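Local coordinates for protein rhamnosidase B (Bacillus sp., PDB 2OKX) that probably hydrolyses terminal alpha-L-rhamnosyl residues from glycosides, as an inverting alpha-L-rhamnosidase of glycoside hydrolase family 78, at residues 21-26 with 498-503; 159-164 with 489-494; 217-222 with 324-329; 279-284 with 288-293. All blocks are in the same frame, centred on the assembly; numbering follows the deposited sequence.

Contact 1 of 4, residues 21-26 with 498-503; sequences NEWRCF and VSPVRR
With CG of W23 set opposite its own carbonyl carbon (chi1 -67°), the indole reaches out of strand 22-26 toward the loop that carries P500 and V501. V501 turns CG2 to the same position, opposite its carbonyl carbon, and that methyl is the branch the ring meets. P500 comes against the six-membered ring from the opposite direction: its CG lies 3.4 Å from CH2 of W23, and its CD 3.7 Å from that same CH2. V501 crosses the indole at about a right angle, with CG2 at the ring edge and near its plane, 3.8 Å from CZ2 of W23. The CA atoms of W23 and P500 are 10.3 Å apart, so the indole, the proline ring and a valine methyl together fill the gap. W23, on strand 22-31 of a seven-stranded antiparallel sheet, thereby packs on the loop between strands 493-498 and 503-505 of the concanavalin-like region.

S499 OG accepts from N of V501 in an ST turn, and it also receives NH1 of R503 at 2.8 Å, in the guanidinium plane and nearly straight at 175°. E152 adds a hydrogen bond to S499 and a salt bridge to R503. Across the two segments the attraction is therefore apolar and rests on shape, while the bonds of S499 probably help to fix the turn that presents P500 and V501.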
loop_
_atom_site.group_PDB
_atom_site.type_symbol
_atom_site.label_atom_id
_atom_site.label_comp_id
_atom_site.label_asym_id
_atom_site.label_seq_id
_atom_site.Cartn_x
_atom_site.Cartn_y
_atom_site.Cartn_z
ATOM N N ASN A 21 -7.640 -16.748 6.793
ATOM C CA ASN A 21 -7.168 -16.957 5.427
ATOM C C ASN A 21 -7.866 -18.113 4.709
ATOM O O ASN A 21 -7.222 -19.071 4.296
ATOM C CB ASN A 21 -5.657 -17.213 5.486
ATOM C CG ASN A 21 -5.005 -17.283 4.113
ATOM O OD1 ASN A 21 -3.891 -17.790 3.975
ATOM N ND2 ASN A 21 -5.683 -16.767 3.105
ATOM N N GLU A 22 -9.183 -18.019 4.550
ATOM C CA GLU A 22 -9.925 -19.074 3.874
ATOM C C GLU A 22 -10.602 -18.587 2.603
ATOM O O GLU A 22 -11.307 -17.582 2.610
ATOM C CB GLU A 22 -10.989 -19.669 4.808
ATOM C CG GLU A 22 -11.840 -20.759 4.158
ATOM C CD GLU A 22 -12.856 -21.370 5.110
ATOM O OE1 GLU A 22 -14.059 -21.022 5.025
ATOM O OE2 GLU A 22 -12.443 -22.193 5.952
ATOM N N TRP A 23 -10.380 -19.311 1.511
ATOM C CA TRP A 23 -10.998 -18.977 0.235
ATOM C C TRP A 23 -12.141 -19.971 0.029
ATOM O O TRP A 23 -11.927 -21.181 0.006
ATOM C CB TRP A 23 -9.963 -19.076 -0.892
ATOM C CG TRP A 23 -8.882 -18.025 -0.790
ATOM C CD1 TRP A 23 -8.704 -17.124 0.226
ATOM C CD2 TRP A 23 -7.842 -17.764 -1.742
ATOM N NE1 TRP A 23 -7.620 -16.319 -0.036
ATOM C CE2 TRP A 23 -7.072 -16.690 -1.236
ATOM C CE3 TRP A 23 -7.485 -18.331 -2.973
ATOM C CZ2 TRP A 23 -5.965 -16.172 -1.920
ATOM C CZ3 TRP A 23 -6.382 -17.814 -3.653
ATOM C CH2 TRP A 23 -5.637 -16.745 -3.124
ATOM N N ARG A 24 -13.357 -19.452 -0.100
ATOM C CA ARG A 24 -14.533 -20.298 -0.256
ATOM C C ARG A 24 -15.321 -20.037 -1.537
ATOM O O ARG A 24 -15.548 -18.889 -1.917
ATOM C CB ARG A 24 -15.435 -20.115 0.968
ATOM C CG ARG A 24 -16.773 -20.834 0.914
ATOM C CD ARG A 24 -17.474 -20.738 2.267
ATOM N NE ARG A 24 -16.801 -21.550 3.277
ATOM C CZ ARG A 24 -16.887 -22.875 3.354
ATOM N NH1 ARG A 24 -17.625 -23.550 2.481
ATOM N NH2 ARG A 24 -16.229 -23.530 4.301
ATOM N N CYS A 25 -15.740 -21.121 -2.186
ATOM C CA CYS A 25 -16.503 -21.055 -3.430
ATOM C C CYS A 25 -18.007 -21.134 -3.197
ATOM O O CYS A 25 -18.471 -21.826 -2.290
ATOM C CB CYS A 25 -16.109 -22.209 -4.355
ATOM S SG CYS A 25 -14.350 -22.351 -4.715
ATOM N N PHE A 26 -18.761 -20.424 -4.032
ATOM C CA PHE A 26 -20.217 -20.430 -3.961
ATOM C C PHE A 26 -20.777 -20.585 -5.370
ATOM O O PHE A 26 -20.231 -20.033 -6.328
ATOM C CB PHE A 26 -20.753 -19.134 -3.343
ATOM C CG PHE A 26 -20.402 -18.958 -1.892
ATOM C CD1 PHE A 26 -19.195 -18.375 -1.516
ATOM C CD2 PHE A 26 -21.279 -19.387 -0.899
ATOM C CE1 PHE A 26 -18.865 -18.222 -0.174
ATOM C CE2 PHE A 26 -20.960 -19.240 0.448
ATOM C CZ PHE A 26 -19.750 -18.657 0.812
ATOM N N VAL A 498 -4.583 -17.495 -12.155
ATOM C CA VAL A 498 -4.487 -16.055 -11.989
ATOM C C VAL A 498 -4.683 -15.767 -10.505
ATOM O O VAL A 498 -5.761 -15.994 -9.955
ATOM C CB VAL A 498 -5.569 -15.303 -12.794
ATOM C CG1 VAL A 498 -5.508 -13.812 -12.481
ATOM C CG2 VAL A 498 -5.365 -15.535 -14.283
ATOM N N SER A 499 -3.634 -15.283 -9.854
ATOM C CA SER A 499 -3.704 -14.962 -8.437
ATOM C C SER A 499 -4.704 -13.846 -8.177
ATOM O O SER A 499 -4.667 -12.800 -8.833
ATOM C CB SER A 499 -2.328 -14.537 -7.922
ATOM O OG SER A 499 -2.404 -14.106 -6.570
ATOM N N PRO A 500 -5.625 -14.054 -7.220
ATOM C CA PRO A 500 -6.622 -13.029 -6.902
ATOM C C PRO A 500 -6.080 -12.017 -5.891
ATOM O O PRO A 500 -6.802 -11.139 -5.426
ATOM C CB PRO A 500 -7.786 -13.847 -6.348
ATOM C CG PRO A 500 -7.076 -14.946 -5.616
ATOM C CD PRO A 500 -5.962 -15.337 -6.573
ATOM N N VAL A 501 -4.802 -12.152 -5.558
ATOM C CA VAL A 501 -4.148 -11.253 -4.612
ATOM C C VAL A 501 -3.317 -10.229 -5.379
ATOM O O VAL A 501 -2.427 -10.595 -6.138
ATOM C CB VAL A 501 -3.222 -12.040 -3.657
ATOM C CG1 VAL A 501 -2.455 -11.080 -2.746
ATOM C CG2 VAL A 501 -4.052 -13.014 -2.833
ATOM N N ARG A 502 -3.614 -8.949 -5.185
ATOM C CA ARG A 502 -2.881 -7.894 -5.877
ATOM C C ARG A 502 -1.449 -7.756 -5.373
ATOM O O ARG A 502 -1.197 -7.824 -4.173
ATOM C CB ARG A 502 -3.594 -6.548 -5.706
ATOM C CG ARG A 502 -2.806 -5.361 -6.270
ATOM C CD ARG A 502 -3.376 -4.025 -5.805
ATOM N NE ARG A 502 -4.669 -3.723 -6.413
ATOM C CZ ARG A 502 -4.835 -3.365 -7.682
ATOM N NH1 ARG A 502 -3.789 -3.257 -8.497
ATOM N NH2 ARG A 502 -6.051 -3.114 -8.141
ATOM N N ARG A 503 -0.516 -7.574 -6.302
ATOM C CA ARG A 503 0.889 -7.381 -5.963
ATOM C C ARG A 503 1.485 -6.282 -6.837
ATOM O O ARG A 503 1.094 -6.120 -7.991
ATOM C CB ARG A 503 1.689 -8.673 -6.163
ATOM C CG ARG A 503 1.292 -9.790 -5.209
ATOM C CD ARG A 503 2.154 -11.025 -5.377
ATOM N NE ARG A 503 1.664 -12.103 -4.518
ATOM C CZ ARG A 503 0.586 -12.836 -4.783
ATOM N NH1 ARG A 503 -0.115 -12.624 -5.892
ATOM N NH2 ARG A 503 0.185 -13.755 -3.919
#

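Contact 2 of 4, residues 159-164 with 489-494; sequences LAEDWA and ICREGR
The carbonyl O of L159 receives NH2 of R491 at 3.0 Å. This donor stands 49° out of the carbonyl plane, whereas the oxygen lies close to the guanidinium plane. Water 1 accepts from NE of R491 at 3.1 Å and returns a weak bond to the same carbonyl. E161 approaches differently: OE1 sits over one guanidinium face, 3.3 Å from NE of R491, with the carboxylate and guanidinium planes 43° apart. Because OE1 stands well off the guanidinium plane, the pair is held by opposite charge and not by a directed N-H bond. The bend of R491 at chi3 (59°) turns its flat group toward both partners. Were R491 shortened to an alanine, E161 would probably lose this counter-charge and the L159 carbonyl this donor. E161 rides on the A160-W163 type I beta turn, in the loop after strand 153-155, and meets the loop before strand 493-498 in a surface salt bridge between the N-terminal and concanavalin-like regions.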
loop_
_atom_site.group_PDB
_atom_site.type_symbol
_atom_site.label_atom_id
_atom_site.label_comp_id
_atom_site.label_asym_id
_atom_site.label_seq_id
_atom_site.Cartn_x
_atom_site.Cartn_y
_atom_site.Cartn_z
ATOM N N LEU A 159 -7.599 -29.122 -6.375
ATOM C CA LEU A 159 -8.512 -28.084 -6.837
ATOM C C LEU A 159 -9.352 -28.518 -8.036
ATOM O O LEU A 159 -8.828 -29.046 -9.016
ATOM C CB LEU A 159 -7.714 -26.817 -7.190
ATOM C CG LEU A 159 -8.413 -25.573 -7.751
ATOM C CD1 LEU A 159 -8.727 -25.753 -9.215
ATOM C CD2 LEU A 159 -9.670 -25.296 -6.968
ATOM N N ALA A 160 -10.660 -28.292 -7.941
ATOM C CA ALA A 160 -11.582 -28.618 -9.024
ATOM C C ALA A 160 -11.558 -27.416 -9.974
ATOM O O ALA A 160 -12.312 -26.459 -9.799
ATOM C CB ALA A 160 -12.990 -28.835 -8.468
ATOM N N GLU A 161 -10.680 -27.482 -10.970
ATOM C CA GLU A 161 -10.484 -26.411 -11.947
ATOM C C GLU A 161 -11.730 -25.774 -12.555
ATOM O O GLU A 161 -11.775 -24.557 -12.730
ATOM C CB GLU A 161 -9.565 -26.903 -13.073
ATOM C CG GLU A 161 -10.186 -27.951 -13.986
ATOM C CD GLU A 161 -9.163 -28.644 -14.870
ATOM O OE1 GLU A 161 -8.362 -29.445 -14.340
ATOM O OE2 GLU A 161 -9.155 -28.385 -16.094
ATOM N N ASP A 162 -12.739 -26.580 -12.876
ATOM C CA ASP A 162 -13.953 -26.047 -13.489
ATOM C C ASP A 162 -15.097 -25.753 -12.522
ATOM O O ASP A 162 -16.256 -25.721 -12.932
ATOM C CB ASP A 162 -14.459 -27.007 -14.572
ATOM C CG ASP A 162 -13.402 -27.321 -15.617
ATOM O OD1 ASP A 162 -12.702 -26.387 -16.063
ATOM O OD2 ASP A 162 -13.278 -28.503 -16.002
ATOM N N TRP A 163 -14.781 -25.509 -11.254
ATOM C CA TRP A 163 -15.813 -25.243 -10.254
ATOM C C TRP A 163 -16.729 -24.057 -10.558
ATOM O O TRP A 163 -17.834 -23.967 -10.017
ATOM C CB TRP A 163 -15.180 -25.032 -8.873
ATOM C CG TRP A 163 -14.425 -23.733 -8.732
ATOM C CD1 TRP A 163 -13.100 -23.521 -8.977
ATOM C CD2 TRP A 163 -14.968 -22.469 -8.331
ATOM N NE1 TRP A 163 -12.781 -22.202 -8.754
ATOM C CE2 TRP A 163 -13.909 -21.534 -8.358
ATOM C CE3 TRP A 163 -16.244 -22.035 -7.953
ATOM C CZ2 TRP A 163 -14.090 -20.186 -8.020
ATOM C CZ3 TRP A 163 -16.425 -20.694 -7.615
ATOM C CH2 TRP A 163 -15.350 -19.786 -7.653
ATOM N N ALA A 164 -16.279 -23.144 -11.416
ATOM C CA ALA A 164 -17.076 -21.968 -11.745
ATOM C C ALA A 164 -17.859 -22.086 -13.048
ATOM O O ALA A 164 -18.642 -21.197 -13.383
ATOM C CB ALA A 164 -16.180 -20.734 -11.794
ATOM N N ILE A 489 1.178 -25.417 -6.842
ATOM C CA ILE A 489 1.634 -26.785 -7.054
ATOM C C ILE A 489 0.775 -27.351 -8.177
ATOM O O ILE A 489 -0.451 -27.387 -8.083
ATOM C CB ILE A 489 1.475 -27.628 -5.776
ATOM C CG1 ILE A 489 2.170 -26.919 -4.609
ATOM C CG2 ILE A 489 2.101 -29.001 -5.981
ATOM C CD1 ILE A 489 1.858 -27.503 -3.249
ATOM N N CYS A 490 1.440 -27.789 -9.236
ATOM C CA CYS A 490 0.781 -28.298 -10.433
ATOM C C CYS A 490 0.037 -29.620 -10.403
ATOM O O CYS A 490 0.434 -30.565 -9.725
ATOM C CB CYS A 490 1.798 -28.386 -11.566
ATOM S SG CYS A 490 2.514 -26.804 -12.023
ATOM N N ARG A 491 -1.053 -29.661 -11.160
ATOM C CA ARG A 491 -1.821 -30.880 -11.323
ATOM C C ARG A 491 -1.168 -31.381 -12.607
ATOM O O ARG A 491 -0.311 -30.694 -13.165
ATOM C CB ARG A 491 -3.307 -30.588 -11.557
ATOM C CG ARG A 491 -3.625 -29.860 -12.857
ATOM C CD ARG A 491 -5.106 -29.984 -13.187
ATOM N NE ARG A 491 -5.933 -29.418 -12.125
ATOM C CZ ARG A 491 -6.240 -28.129 -12.026
ATOM N NH1 ARG A 491 -5.796 -27.268 -12.934
ATOM N NH2 ARG A 491 -6.970 -27.697 -11.004
ATOM N N GLU A 492 -1.558 -32.553 -13.088
ATOM C CA GLU A 492 -0.950 -33.086 -14.299
ATOM C C GLU A 492 -1.438 -32.396 -15.574
ATOM O O GLU A 492 -2.629 -32.154 -15.737
ATOM C CB GLU A 492 -1.228 -34.588 -14.392
ATOM C CG GLU A 492 -0.514 -35.295 -15.527
ATOM C CD GLU A 492 0.991 -35.267 -15.377
ATOM O OE1 GLU A 492 1.487 -35.499 -14.255
ATOM O OE2 GLU A 492 1.682 -35.026 -16.386
ATOM N N GLY A 493 -0.507 -32.071 -16.470
ATOM C CA GLY A 493 -0.879 -31.456 -17.736
ATOM C C GLY A 493 -0.868 -29.943 -17.845
ATOM O O GLY A 493 -0.164 -29.252 -17.104
ATOM N N ARG A 494 -1.645 -29.426 -18.793
ATOM C CA ARG A 494 -1.732 -27.988 -19.012
ATOM C C ARG A 494 -2.738 -27.374 -18.055
ATOM O O ARG A 494 -3.791 -27.955 -17.787
ATOM C CB ARG A 494 -2.149 -27.668 -20.453
ATOM C CG ARG A 494 -2.278 -26.167 -20.692
ATOM C CD ARG A 494 -2.870 -25.797 -22.040
ATOM N NE ARG A 494 -2.009 -26.151 -23.162
ATOM C CZ ARG A 494 -1.785 -25.360 -24.208
ATOM N NH1 ARG A 494 -2.346 -24.161 -24.278
ATOM N NH2 ARG A 494 -1.010 -25.779 -25.198
HETATM O O HOH W 1 -6.916 -31.602 -10.205
#

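Contact 3 of 4, residues 217-222 with 324-329; sequences PKYAAA and FTLRSP
Methyl CD2 of L326 rests over one face of the Y219 ring, 3.8 Å from the ring centroid and only 13° off the normal, a CH-pi contact close to the middle of the ring. The two side chains meet at a slant. Y219 reaches the leucine because its CG lies opposite the backbone N (chi1 175°), which swings the phenol toward strand 324-327. F324 is used another way: its ring presents an edge to Y219, with CZ 4.3 Å from CB of Y219. K218 adds its CB at 4.1 Å from CZ of F324, and the rest of its chain then turns off to a salt bridge with D319. The phenol hydroxyl is likewise occupied, hydrogen-bonded to the hydroxyl of Y392. All contacts between the segments are thus made by carbon. Strand 219-223 pairs with 314-320 and strand 324-327 with 240-252, so the contact joins two different antiparallel sheets; I318 touches Y219, F324 and L326, while L250 packs on both F324 and L326.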
loop_
_atom_site.group_PDB
_atom_site.type_symbol
_atom_site.label_atom_id
_atom_site.label_comp_id
_atom_site.label_asym_id
_atom_site.label_seq_id
_atom_site.Cartn_x
_atom_site.Cartn_y
_atom_site.Cartn_z
ATOM N N PRO A 217 16.782 -23.243 1.091
ATOM C CA PRO A 217 17.315 -23.920 2.281
ATOM C C PRO A 217 16.524 -25.199 2.553
ATOM O O PRO A 217 15.340 -25.279 2.221
ATOM C CB PRO A 217 17.113 -22.886 3.389
ATOM C CG PRO A 217 17.096 -21.563 2.646
ATOM C CD PRO A 217 16.277 -21.903 1.429
ATOM N N LYS A 218 17.171 -26.191 3.162
ATOM C CA LYS A 218 16.505 -27.453 3.478
ATOM C C LYS A 218 15.218 -27.167 4.248
ATOM O O LYS A 218 14.184 -27.795 4.016
ATOM C CB LYS A 218 17.409 -28.339 4.347
ATOM C CG LYS A 218 18.817 -28.599 3.806
ATOM C CD LYS A 218 18.809 -29.458 2.549
ATOM C CE LYS A 218 20.209 -29.970 2.222
ATOM N NZ LYS A 218 21.204 -28.870 2.039
ATOM N N TYR A 219 15.296 -26.206 5.164
ATOM C CA TYR A 219 14.162 -25.818 5.995
ATOM C C TYR A 219 13.932 -24.305 5.901
ATOM O O TYR A 219 14.854 -23.525 6.098
ATOM C CB TYR A 219 14.442 -26.214 7.457
ATOM C CG TYR A 219 13.392 -25.763 8.450
ATOM C CD1 TYR A 219 12.138 -26.373 8.499
ATOM C CD2 TYR A 219 13.639 -24.699 9.317
ATOM C CE1 TYR A 219 11.157 -25.931 9.382
ATOM C CE2 TYR A 219 12.665 -24.250 10.202
ATOM C CZ TYR A 219 11.428 -24.868 10.226
ATOM O OH TYR A 219 10.454 -24.410 11.076
ATOM N N ALA A 220 12.705 -23.901 5.582
ATOM C CA ALA A 220 12.351 -22.481 5.493
ATOM C C ALA A 220 10.900 -22.351 5.926
ATOM O O ALA A 220 10.013 -22.966 5.337
ATOM C CB ALA A 220 12.527 -21.969 4.064
ATOM N N ALA A 221 10.654 -21.552 6.956
ATOM C CA ALA A 221 9.301 -21.402 7.459
ATOM C C ALA A 221 8.905 -19.958 7.712
ATOM O O ALA A 221 9.738 -19.118 8.055
ATOM C CB ALA A 221 9.140 -22.218 8.747
ATOM N N ALA A 222 7.617 -19.687 7.528
ATOM C CA ALA A 222 7.060 -18.365 7.755
ATOM C C ALA A 222 6.168 -18.499 8.985
ATOM O O ALA A 222 5.255 -19.334 9.018
ATOM C CB ALA A 222 6.246 -17.915 6.537
ATOM N N PHE A 324 19.229 -33.612 9.451
ATOM C CA PHE A 324 18.721 -33.167 10.744
ATOM C C PHE A 324 17.197 -33.174 10.821
ATOM O O PHE A 324 16.507 -33.154 9.802
ATOM C CB PHE A 324 19.234 -31.759 11.072
ATOM C CG PHE A 324 18.722 -30.691 10.141
ATOM C CD1 PHE A 324 19.329 -30.469 8.910
ATOM C CD2 PHE A 324 17.623 -29.916 10.493
ATOM C CE1 PHE A 324 18.848 -29.489 8.043
ATOM C CE2 PHE A 324 17.135 -28.935 9.633
ATOM C CZ PHE A 324 17.750 -28.723 8.407
ATOM N N THR A 325 16.679 -33.212 12.042
ATOM C CA THR A 325 15.243 -33.197 12.262
ATOM C C THR A 325 14.927 -32.089 13.259
ATOM O O THR A 325 15.821 -31.564 13.923
ATOM C CB THR A 325 14.731 -34.540 12.837
ATOM O OG1 THR A 325 15.227 -34.718 14.171
ATOM C CG2 THR A 325 15.200 -35.699 11.972
ATOM N N LEU A 326 13.652 -31.738 13.353
ATOM C CA LEU A 326 13.200 -30.700 14.266
ATOM C C LEU A 326 11.932 -31.149 14.964
ATOM O O LEU A 326 11.086 -31.817 14.365
ATOM C CB LEU A 326 12.900 -29.404 13.501
ATOM C CG LEU A 326 13.955 -28.300 13.397
ATOM C CD1 LEU A 326 15.245 -28.837 12.809
ATOM C CD2 LEU A 326 13.394 -27.169 12.537
ATOM N N ARG A 327 11.794 -30.788 16.233
ATOM C CA ARG A 327 10.587 -31.127 16.962
ATOM C C ARG A 327 10.350 -30.116 18.065
ATOM O O ARG A 327 11.288 -29.519 18.587
ATOM C CB ARG A 327 10.658 -32.547 17.542
ATOM C CG ARG A 327 11.578 -32.742 18.729
ATOM C CD ARG A 327 11.247 -34.074 19.413
ATOM N NE ARG A 327 12.109 -34.350 20.557
ATOM C CZ ARG A 327 13.408 -34.612 20.462
ATOM N NH1 ARG A 327 13.996 -34.636 19.273
ATOM N NH2 ARG A 327 14.119 -34.841 21.557
ATOM N N SER A 328 9.081 -29.918 18.395
ATOM C CA SER A 328 8.682 -28.973 19.425
ATOM C C SER A 328 8.969 -29.498 20.821
ATOM O O SER A 328 8.805 -30.689 21.090
ATOM C CB SER A 328 7.189 -28.677 19.303
ATOM O OG SER A 328 6.729 -27.918 20.407
ATOM N N PRO A 329 9.415 -28.617 21.728
ATOM C CA PRO A 329 9.706 -29.043 23.099
ATOM C C PRO A 329 8.386 -29.259 23.831
ATOM O O PRO A 329 8.356 -29.785 24.941
ATOM C CB PRO A 329 10.492 -27.865 23.675
ATOM C CG PRO A 329 11.074 -27.195 22.456
ATOM C CD PRO A 329 9.935 -27.262 21.484
#

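Contact 4 of 4, residues 279-284 with 288-293; sequences TEWTGV and RYYSLN
T282 and Y289 form an antiparallel hydrogen-bonded pair, a single bridge: Y289 N donates to T282 O at 2.8 Å, and T282 N donates to Y289 O at 2.9 Å. Water 3 links that last carbonyl to OG1 of T282, and water 2 joins E280 O to S291 N. Beyond the bridge, R288 runs CG opposite its backbone N (chi1 -176°) and bends at chi3 (-70°), which lays the guanidinium flat on W281 in a cation-pi stack, planes 11° apart and centres separated by 3.6 Å. R288 NH1 also donates to Y290 OH at 3.1 Å, almost in the guanidinium plane, which helps fix its rotation. W281 further lays CB over the Y290 ring face, 4.0 Å from the centroid. With a leucine in place of R288, the indole is likely to lose its cation and Y290 OH its donor. Backbone bonds thus secure one point of this exposed loop, while the charge-aromatic stack holds the indole flat on the guanidinium that strand 288-294 sends up.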
loop_
_atom_site.group_PDB
_atom_site.type_symbol
_atom_site.label_atom_id
_atom_site.label_comp_id
_atom_site.label_asym_id
_atom_site.label_seq_id
_atom_site.Cartn_x
_atom_site.Cartn_y
_atom_site.Cartn_z
ATOM N N THR A 279 27.500 -15.405 19.645
ATOM C CA THR A 279 27.993 -14.043 19.480
ATOM C C THR A 279 28.465 -13.677 18.082
ATOM O O THR A 279 28.654 -12.500 17.790
ATOM C CB THR A 279 29.155 -13.754 20.451
ATOM O OG1 THR A 279 30.272 -14.586 20.121
ATOM C CG2 THR A 279 28.734 -14.030 21.887
ATOM N N GLU A 280 28.664 -14.670 17.221
ATOM C CA GLU A 280 29.128 -14.394 15.868
ATOM C C GLU A 280 28.075 -14.704 14.810
ATOM O O GLU A 280 27.322 -15.669 14.928
ATOM C CB GLU A 280 30.401 -15.191 15.570
ATOM C CG GLU A 280 31.529 -14.957 16.564
ATOM C CD GLU A 280 31.864 -13.488 16.733
ATOM O OE1 GLU A 280 32.199 -12.829 15.725
ATOM O OE2 GLU A 280 31.793 -12.991 17.879
ATOM N N TRP A 281 28.034 -13.877 13.770
ATOM C CA TRP A 281 27.079 -14.061 12.689
ATOM C C TRP A 281 27.470 -13.238 11.470
ATOM O O TRP A 281 28.364 -12.391 11.536
ATOM C CB TRP A 281 25.670 -13.668 13.156
ATOM C CG TRP A 281 25.539 -12.223 13.566
ATOM C CD1 TRP A 281 25.483 -11.135 12.739
ATOM C CD2 TRP A 281 25.468 -11.714 14.903
ATOM N NE1 TRP A 281 25.381 -9.980 13.479
ATOM C CE2 TRP A 281 25.370 -10.306 14.809
ATOM C CE3 TRP A 281 25.480 -12.309 16.172
ATOM C CZ2 TRP A 281 25.282 -9.483 15.940
ATOM C CZ3 TRP A 281 25.393 -11.491 17.295
ATOM C CH2 TRP A 281 25.295 -10.092 17.169
ATOM N N THR A 282 26.803 -13.504 10.353
ATOM C CA THR A 282 27.052 -12.779 9.115
ATOM C C THR A 282 25.711 -12.333 8.544
ATOM O O THR A 282 24.660 -12.593 9.133
ATOM C CB THR A 282 27.755 -13.663 8.060
ATOM O OG1 THR A 282 26.958 -14.828 7.804
ATOM C CG2 THR A 282 29.141 -14.086 8.548
ATOM N N GLY A 283 25.759 -11.667 7.396
ATOM C CA GLY A 283 24.545 -11.205 6.754
ATOM C C GLY A 283 24.480 -9.702 6.571
ATOM O O GLY A 283 25.061 -8.944 7.348
ATOM N N VAL A 284 23.781 -9.273 5.525
ATOM C CA VAL A 284 23.612 -7.856 5.252
ATOM C C VAL A 284 22.282 -7.457 5.875
ATOM O O VAL A 284 21.231 -7.993 5.513
ATOM C CB VAL A 284 23.573 -7.569 3.732
ATOM C CG1 VAL A 284 23.357 -6.080 3.490
ATOM C CG2 VAL A 284 24.878 -8.028 3.081
ATOM N N ARG A 288 20.428 -12.154 8.748
ATOM C CA ARG A 288 21.443 -12.655 9.657
ATOM C C ARG A 288 21.537 -14.167 9.541
ATOM O O ARG A 288 20.521 -14.855 9.422
ATOM C CB ARG A 288 21.140 -12.257 11.105
ATOM C CG ARG A 288 22.239 -12.686 12.071
ATOM C CD ARG A 288 22.003 -12.184 13.488
ATOM N NE ARG A 288 22.164 -10.737 13.605
ATOM C CZ ARG A 288 22.142 -10.078 14.760
ATOM N NH1 ARG A 288 21.968 -10.740 15.900
ATOM N NH2 ARG A 288 22.290 -8.758 14.779
ATOM N N TYR A 289 22.767 -14.670 9.552
ATOM C CA TYR A 289 23.017 -16.104 9.466
ATOM C C TYR A 289 24.034 -16.512 10.531
ATOM O O TYR A 289 25.028 -15.823 10.748
ATOM C CB TYR A 289 23.553 -16.480 8.079
ATOM C CG TYR A 289 22.688 -15.985 6.943
ATOM C CD1 TYR A 289 22.814 -14.677 6.466
ATOM C CD2 TYR A 289 21.700 -16.794 6.394
ATOM C CE1 TYR A 289 21.973 -14.191 5.473
ATOM C CE2 TYR A 289 20.851 -16.317 5.399
ATOM C CZ TYR A 289 20.992 -15.012 4.947
ATOM O OH TYR A 289 20.134 -14.525 3.989
ATOM N N TYR A 290 23.768 -17.629 11.196
ATOM C CA TYR A 290 24.670 -18.134 12.225
ATOM C C TYR A 290 25.252 -19.460 11.765
ATOM O O TYR A 290 24.546 -20.285 11.182
ATOM C CB TYR A 290 23.935 -18.369 13.549
ATOM C CG TYR A 290 23.436 -17.130 14.252
ATOM C CD1 TYR A 290 22.274 -16.481 13.835
ATOM C CD2 TYR A 290 24.107 -16.630 15.367
ATOM C CE1 TYR A 290 21.790 -15.361 14.523
ATOM C CE2 TYR A 290 23.636 -15.519 16.055
ATOM C CZ TYR A 290 22.479 -14.889 15.633
ATOM O OH TYR A 290 22.017 -13.797 16.336
ATOM N N SER A 291 26.537 -19.659 12.035
ATOM C CA SER A 291 27.213 -20.896 11.676
ATOM C C SER A 291 27.373 -21.702 12.960
ATOM O O SER A 291 27.896 -21.195 13.952
ATOM C CB SER A 291 28.589 -20.598 11.073
ATOM O OG SER A 291 29.210 -21.791 10.620
ATOM N N LEU A 292 26.911 -22.948 12.946
ATOM C CA LEU A 292 27.005 -23.796 14.130
ATOM C C LEU A 292 27.800 -25.060 13.833
ATOM O O LEU A 292 27.435 -25.838 12.957
ATOM C CB LEU A 292 25.606 -24.189 14.614
ATOM C CG LEU A 292 24.556 -23.084 14.759
ATOM C CD1 LEU A 292 23.245 -23.690 15.231
ATOM C CD2 LEU A 292 25.039 -22.027 15.735
ATOM N N ASN A 293 28.890 -25.255 14.567
ATOM C CA ASN A 293 29.726 -26.439 14.401
ATOM C C ASN A 293 29.293 -27.395 15.507
ATOM O O ASN A 293 29.844 -27.384 16.606
ATOM C CB ASN A 293 31.200 -26.059 14.554
ATOM C CG ASN A 293 32.133 -27.208 14.242
ATOM O OD1 ASN A 293 31.967 -27.907 13.239
ATOM N ND2 ASN A 293 33.133 -27.404 15.094
HETATM O O HOH W 2 28.023 -17.787 13.378
HETATM O O HOH W 3 27.521 -16.828 9.437
#

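In the fold
Contacts 1 and 3 are partly buried and apolar, whereas contacts 2 and 4 lie at the surface; both of these use an arginine, and contact 4 adds a backbone bridge. The arginine chemistry differs: contact 2 uses a carbonyl, a water and an out-of-plane carboxylate, contact 4 an indole face and a phenol hydroxyl. Contacts 1 and 2 both bring parts of the N-terminal region against the concanavalin-like region, and they touch where C25 packs on W163. Contacts 3 and 4 both belong to domain D2, with centres about 17 Å apart, and strands 219-223 and 288-294 share one sheet. Contact 3 bridges between sheets, while contact 4 fastens a nearby loop to an outermost strand.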